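Local structure of N-glycosylase/DNA lyase (3FHF) at residues F36-N41 / N108-E114; F45-C49 / G70-L74. The protein is an archaeal DNA-repair enzyme with an all-alpha fold, an N-glycosylase/DNA lyase of the helix-hairpin-helix superfamily. All coordinates share one frame; numbering follows the deposited sequence.

Overall arrangement
Both contacts are built on helix 41-54. Interaction 1 joins the loop that leads into it, together with its first residue, Asn41, to helix 109-115, while interaction 2 sets its next turn, 45-49, against the short helix 72-75. Their centres are about 13 Å apart, and both lie on the same side of the chain's centre, about 17 and 16 Å from it. In sequence, both segments of interaction 2 fall between the two of interaction 1. The contacts also touch directly: Ile109 CG2 comes within 3.6 Å of Phe45 N, and Phe36 CZ packs on Glu47 CG. Interaction 1 is a surface contact, and interaction 2 is partly buried.

Interaction 1 of 2, residues F36-N41 / N108-E114; sequences FKNKSN and NIKDIVE
Asn108 meets Asn41 through its methylene, with Asn108 CB 3.7 Å from Asn41 OD1. Although Asn108 stands at the N-cap of helix 109-115, its own side chain makes no capping bond. Ile109 adds little to this contact and turns into the core, against Trp44 and against Phe125 and Leu126 of helix 119-129. Lys110 is gripped at both ends. Its backbone N gives Asn41 OD1 a weak, bent bond of 2.9 Å. With CG anti to the backbone N (chi1 179°) and an extended chain beyond, its ammonium reaches into the bend of loop 36-41. There Lys110 NZ donates to Lys37 O and Lys39 O, at 2.6 Å each. It meets the Lys39 carbonyl in plane, but sits 63° above the plane of the Lys37 carbonyl. The junction of two helix starts in this all-helical fold is thus bridged by Asn41, the first residue of helix 41-54, whose amide oxygen faces the N-H groups in the first turn of helix 109-115. Asp111 completes a two-way exchange with that amide. Asp111 N donates to Asn41 OD1 on a lone pair at 3.2 Å, and Asn41 ND2 returns a bond of 2.8 Å to Asp111 OD2, which it meets from above the carboxylate; the two planes lie 76° apart. One turn on, Glu114 OE2 takes the salt bridge from Lys37 NZ at 2.6 Å, on its syn side and close to the carboxylate plane. Lys37 NZ is 4.4 Å from Lys110 NZ, a like-charge proximity that the Glu114 carboxylate probably eases.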
loop_
_atom_site.group_PDB
_atom_site.type_symbol
_atom_site.label_atom_id
_atom_site.label_comp_id
_atom_site.label_asym_id
_atom_site.label_seq_id
_atom_site.Cartn_x
_atom_site.Cartn_y
_atom_site.Cartn_z
ATOM N N PHE A 36 7.323 6.107 11.304
ATOM C CA PHE A 36 6.737 7.332 10.771
ATOM C C PHE A 36 5.993 8.126 11.839
ATOM O O PHE A 36 5.727 9.314 11.665
ATOM C CB PHE A 36 5.808 7.018 9.593
ATOM C CG PHE A 36 6.519 6.977 8.277
ATOM C CD1 PHE A 36 6.543 8.097 7.449
ATOM C CD2 PHE A 36 7.233 5.846 7.897
ATOM C CE1 PHE A 36 7.271 8.094 6.265
ATOM C CE2 PHE A 36 7.965 5.830 6.716
ATOM C CZ PHE A 36 7.987 6.956 5.896
ATOM N N LYS A 37 5.664 7.481 12.950
ATOM C CA LYS A 37 4.971 8.188 14.014
ATOM C C LYS A 37 5.875 9.328 14.498
ATOM O O LYS A 37 5.399 10.335 15.013
ATOM C CB LYS A 37 4.646 7.239 15.173
ATOM C CG LYS A 37 3.522 7.737 16.075
ATOM C CD LYS A 37 3.946 8.946 16.889
ATOM C CE LYS A 37 2.755 9.746 17.384
ATOM N NZ LYS A 37 2.121 10.492 16.263
ATOM N N ASN A 38 7.180 9.172 14.303
ATOM C CA ASN A 38 8.140 10.187 14.723
ATOM C C ASN A 38 8.633 11.092 13.596
ATOM O O ASN A 38 9.354 12.059 13.843
ATOM C CB ASN A 38 9.342 9.520 15.393
ATOM C CG ASN A 38 8.946 8.691 16.591
ATOM O OD1 ASN A 38 8.240 9.168 17.480
ATOM N ND2 ASN A 38 9.397 7.441 16.625
ATOM N N LYS A 39 8.252 10.786 12.363
ATOM C CA LYS A 39 8.681 11.590 11.224
ATOM C C LYS A 39 7.781 12.809 11.009
ATOM O O LYS A 39 6.664 12.857 11.505
ATOM C CB LYS A 39 8.733 10.727 9.959
ATOM C CG LYS A 39 9.854 9.692 9.975
ATOM C CD LYS A 39 9.873 8.866 8.696
ATOM C CE LYS A 39 11.077 7.939 8.649
ATOM N NZ LYS A 39 11.174 7.114 9.880
ATOM N N SER A 40 8.281 13.784 10.259
ATOM C CA SER A 40 7.554 15.027 10.007
ATOM C C SER A 40 6.485 14.957 8.922
ATOM O O SER A 40 6.419 13.998 8.147
ATOM C CB SER A 40 8.540 16.117 9.617
ATOM O OG SER A 40 9.011 15.887 8.297
ATOM N N ASN A 41 5.658 16.001 8.871
ATOM C CA ASN A 41 4.598 16.109 7.874
ATOM C C ASN A 41 5.192 15.961 6.487
ATOM O O ASN A 41 4.599 15.342 5.611
ATOM C CB ASN A 41 3.915 17.480 7.952
ATOM C CG ASN A 41 2.772 17.513 8.936
ATOM O OD1 ASN A 41 1.756 16.839 8.756
ATOM N ND2 ASN A 41 2.923 18.313 9.981
ATOM N N ASN A 108 0.262 18.993 5.102
ATOM C CA ASN A 108 0.439 18.647 6.507
ATOM C C ASN A 108 -0.418 17.400 6.730
ATOM O O ASN A 108 -1.232 17.332 7.645
ATOM C CB ASN A 108 -0.015 19.802 7.398
ATOM C CG ASN A 108 -1.481 20.146 7.216
ATOM O OD1 ASN A 108 -1.992 20.172 6.092
ATOM N ND2 ASN A 108 -2.162 20.435 8.324
ATOM N N ILE A 109 -0.201 16.413 5.864
ATOM C CA ILE A 109 -0.954 15.168 5.871
ATOM C C ILE A 109 -0.863 14.350 7.162
ATOM O O ILE A 109 -1.795 13.625 7.502
ATOM C CB ILE A 109 -0.554 14.304 4.624
ATOM C CG1 ILE A 109 -1.618 13.240 4.364
ATOM C CG2 ILE A 109 0.831 13.672 4.818
ATOM C CD1 ILE A 109 -3.007 13.819 4.082
ATOM N N LYS A 110 0.240 14.460 7.897
ATOM C CA LYS A 110 0.350 13.710 9.145
ATOM C C LYS A 110 -0.640 14.249 10.181
ATOM O O LYS A 110 -1.375 13.487 10.804
ATOM C CB LYS A 110 1.781 13.778 9.703
ATOM C CG LYS A 110 1.949 13.032 11.023
ATOM C CD LYS A 110 3.380 13.076 11.530
ATOM C CE LYS A 110 3.497 12.373 12.883
ATOM N NZ LYS A 110 4.897 12.360 13.399
ATOM N N ASP A 111 -0.669 15.567 10.364
ATOM C CA ASP A 111 -1.589 16.162 11.329
ATOM C C ASP A 111 -3.044 15.866 10.967
ATOM O O ASP A 111 -3.867 15.629 11.842
ATOM C CB ASP A 111 -1.383 17.676 11.405
ATOM C CG ASP A 111 0.032 18.046 11.777
ATOM O OD1 ASP A 111 0.617 17.363 12.645
ATOM O OD2 ASP A 111 0.556 19.022 11.208
ATOM N N ILE A 112 -3.355 15.888 9.675
ATOM C CA ILE A 112 -4.710 15.605 9.219
ATOM C C ILE A 112 -5.074 14.150 9.511
ATOM O O ILE A 112 -6.108 13.867 10.116
ATOM C CB ILE A 112 -4.857 15.828 7.696
ATOM C CG1 ILE A 112 -4.679 17.308 7.356
ATOM C CG2 ILE A 112 -6.225 15.327 7.230
ATOM C CD1 ILE A 112 -4.542 17.588 5.858
ATOM N N VAL A 113 -4.225 13.230 9.065
ATOM C CA VAL A 113 -4.477 11.803 9.272
ATOM C C VAL A 113 -4.606 11.415 10.750
ATOM O O VAL A 113 -5.490 10.643 11.117
ATOM C CB VAL A 113 -3.363 10.941 8.599
ATOM C CG1 VAL A 113 -3.436 9.489 9.074
ATOM C CG2 VAL A 113 -3.527 10.987 7.084
ATOM N N GLU A 114 -3.734 11.950 11.598
ATOM C CA GLU A 114 -3.790 11.609 13.017
ATOM C C GLU A 114 -4.965 12.245 13.757
ATOM O O GLU A 114 -5.301 11.829 14.866
ATOM C CB GLU A 114 -2.476 11.979 13.708
ATOM C CG GLU A 114 -1.258 11.308 13.100
ATOM C CD GLU A 114 -0.041 11.366 14.009
ATOM O OE1 GLU A 114 0.282 12.462 14.524
ATOM O OE2 GLU A 114 0.594 10.307 14.202
#

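Interaction 2 of 2, residues F45-C49 / G70-L74; sequences FKELC and GDGFL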
loop_
_atom_site.group_PDB
_atom_site.type_symbol
_atom_site.label_atom_id
_atom_site.label_comp_id
_atom_site.label_asym_id
_atom_site.label_seq_id
_atom_site.Cartn_x
_atom_site.Cartn_y
_atom_site.Cartn_z
ATOM N N PHE A 45 4.206 13.301 3.545
ATOM C CA PHE A 45 3.747 13.719 2.220
ATOM C C PHE A 45 4.529 13.012 1.112
ATOM O O PHE A 45 3.981 12.718 0.042
ATOM C CB PHE A 45 3.880 15.234 2.029
ATOM C CG PHE A 45 3.232 15.733 0.763
ATOM C CD1 PHE A 45 1.848 15.751 0.641
ATOM C CD2 PHE A 45 4.002 16.114 -0.329
ATOM C CE1 PHE A 45 1.235 16.136 -0.554
ATOM C CE2 PHE A 45 3.402 16.500 -1.534
ATOM C CZ PHE A 45 2.015 16.510 -1.645
ATOM N N LYS A 46 5.817 12.764 1.356
ATOM C CA LYS A 46 6.644 12.070 0.375
ATOM C C LYS A 46 6.155 10.636 0.196
ATOM O O LYS A 46 6.217 10.091 -0.905
ATOM C CB LYS A 46 8.117 12.031 0.806
ATOM C CG LYS A 46 8.969 13.210 0.359
ATOM C CD LYS A 46 8.661 14.465 1.143
ATOM C CE LYS A 46 9.793 15.475 1.015
ATOM N NZ LYS A 46 9.582 16.670 1.875
ATOM N N GLU A 47 5.696 10.014 1.278
ATOM C CA GLU A 47 5.195 8.644 1.189
ATOM C C GLU A 47 3.864 8.621 0.457
ATOM O O GLU A 47 3.539 7.651 -0.229
ATOM C CB GLU A 47 5.020 8.023 2.572
ATOM C CG GLU A 47 6.318 7.602 3.205
ATOM C CD GLU A 47 7.080 6.594 2.361
ATOM O OE1 GLU A 47 6.570 5.474 2.144
ATOM O OE2 GLU A 47 8.192 6.928 1.913
ATOM N N LEU A 48 3.093 9.692 0.607
ATOM C CA LEU A 48 1.807 9.779 -0.069
ATOM C C LEU A 48 2.071 9.837 -1.572
ATOM O O LEU A 48 1.346 9.242 -2.367
ATOM C CB LEU A 48 1.055 11.034 0.372
ATOM C CG LEU A 48 -0.311 11.248 -0.292
ATOM C CD1 LEU A 48 -1.291 10.168 0.165
ATOM C CD2 LEU A 48 -0.837 12.613 0.073
ATOM N N CYS A 49 3.127 10.554 -1.949
ATOM C CA CYS A 49 3.493 10.688 -3.348
ATOM C C CYS A 49 4.020 9.373 -3.892
ATOM O O CYS A 49 3.800 9.049 -5.057
ATOM C CB CYS A 49 4.528 11.800 -3.515
ATOM S SG CYS A 49 3.836 13.437 -3.195
ATOM N N GLY A 70 12.653 13.714 -3.842
ATOM C CA GLY A 70 12.605 14.123 -2.447
ATOM C C GLY A 70 11.798 15.381 -2.165
ATOM O O GLY A 70 10.586 15.421 -2.391
ATOM N N ASP A 71 12.472 16.409 -1.657
ATOM C CA ASP A 71 11.821 17.677 -1.332
ATOM C C ASP A 71 11.054 18.260 -2.516
ATOM O O ASP A 71 10.132 19.053 -2.337
ATOM C CB ASP A 71 12.864 18.684 -0.833
ATOM C CG ASP A 71 12.341 20.107 -0.814
ATOM O OD1 ASP A 71 12.235 20.712 -1.902
ATOM O OD2 ASP A 71 12.032 20.622 0.282
ATOM N N GLY A 72 11.435 17.854 -3.721
ATOM C CA GLY A 72 10.779 18.350 -4.917
ATOM C C GLY A 72 9.288 18.071 -5.005
ATOM O O GLY A 72 8.576 18.731 -5.771
ATOM N N PHE A 73 8.803 17.093 -4.248
ATOM C CA PHE A 73 7.377 16.778 -4.273
ATOM C C PHE A 73 6.589 17.953 -3.694
ATOM O O PHE A 73 5.391 18.097 -3.940
ATOM C CB PHE A 73 7.097 15.503 -3.462
ATOM C CG PHE A 73 7.453 14.228 -4.182
ATOM C CD1 PHE A 73 8.162 13.220 -3.529
ATOM C CD2 PHE A 73 7.054 14.018 -5.499
ATOM C CE1 PHE A 73 8.465 12.021 -4.179
ATOM C CE2 PHE A 73 7.353 12.821 -6.162
ATOM C CZ PHE A 73 8.059 11.822 -5.500
ATOM N N LEU A 74 7.276 18.800 -2.937
ATOM C CA LEU A 74 6.647 19.961 -2.314
ATOM C C LEU A 74 7.052 21.305 -2.914
ATOM O O LEU A 74 6.293 22.266 -2.843
ATOM C CB LEU A 74 6.975 19.991 -0.820
ATOM C CG LEU A 74 6.279 18.971 0.075
ATOM C CD1 LEU A 74 6.937 18.950 1.442
ATOM C CD2 LEU A 74 4.807 19.330 0.188
#
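Cys49 sets its CB squarely over one face of the Phe73 ring: Cys49 CB is 3.7 Å from the ring centroid and only 4° off its normal, a CH-pi contact. Cys49 SG lies obliquely to the same ring, 4.3 Å from the centroid and 29° off the normal, a sulfur-aromatic contact. Lys46 CG abuts the ring edge, 4.0 Å from Phe73 CD1. The Lys46 chain, bent at chi2 (74°), then runs along the loop, bringing Lys46 CE to 3.5 Å from Gly70 O and Lys46 NZ to 3.5 Å from Leu74 CD1. On the neighbouring flank Phe45 CD2 meets Leu74 CD2 at 3.4 Å, while the edge of the Phe45 ring points at the carbonyl, with Phe45 CE2 3.5 Å from Phe73 O.

Further out, Ile100 of helix 93-103 packs on both Cys49 and Phe73. Arg104 hydrogen-bonds Phe73 O and also touches Phe45. Gly70, at positive phi, is the first residue to leave helix 59-69, and Asp71 is tied to Thr75. The contact rests on apolar packing and the ring contacts, so its hold probably comes from shape fit more than from directed polar bonds; Lys46 NZ, 4.9 Å from Asp71 OD2, can add at most a weak attraction.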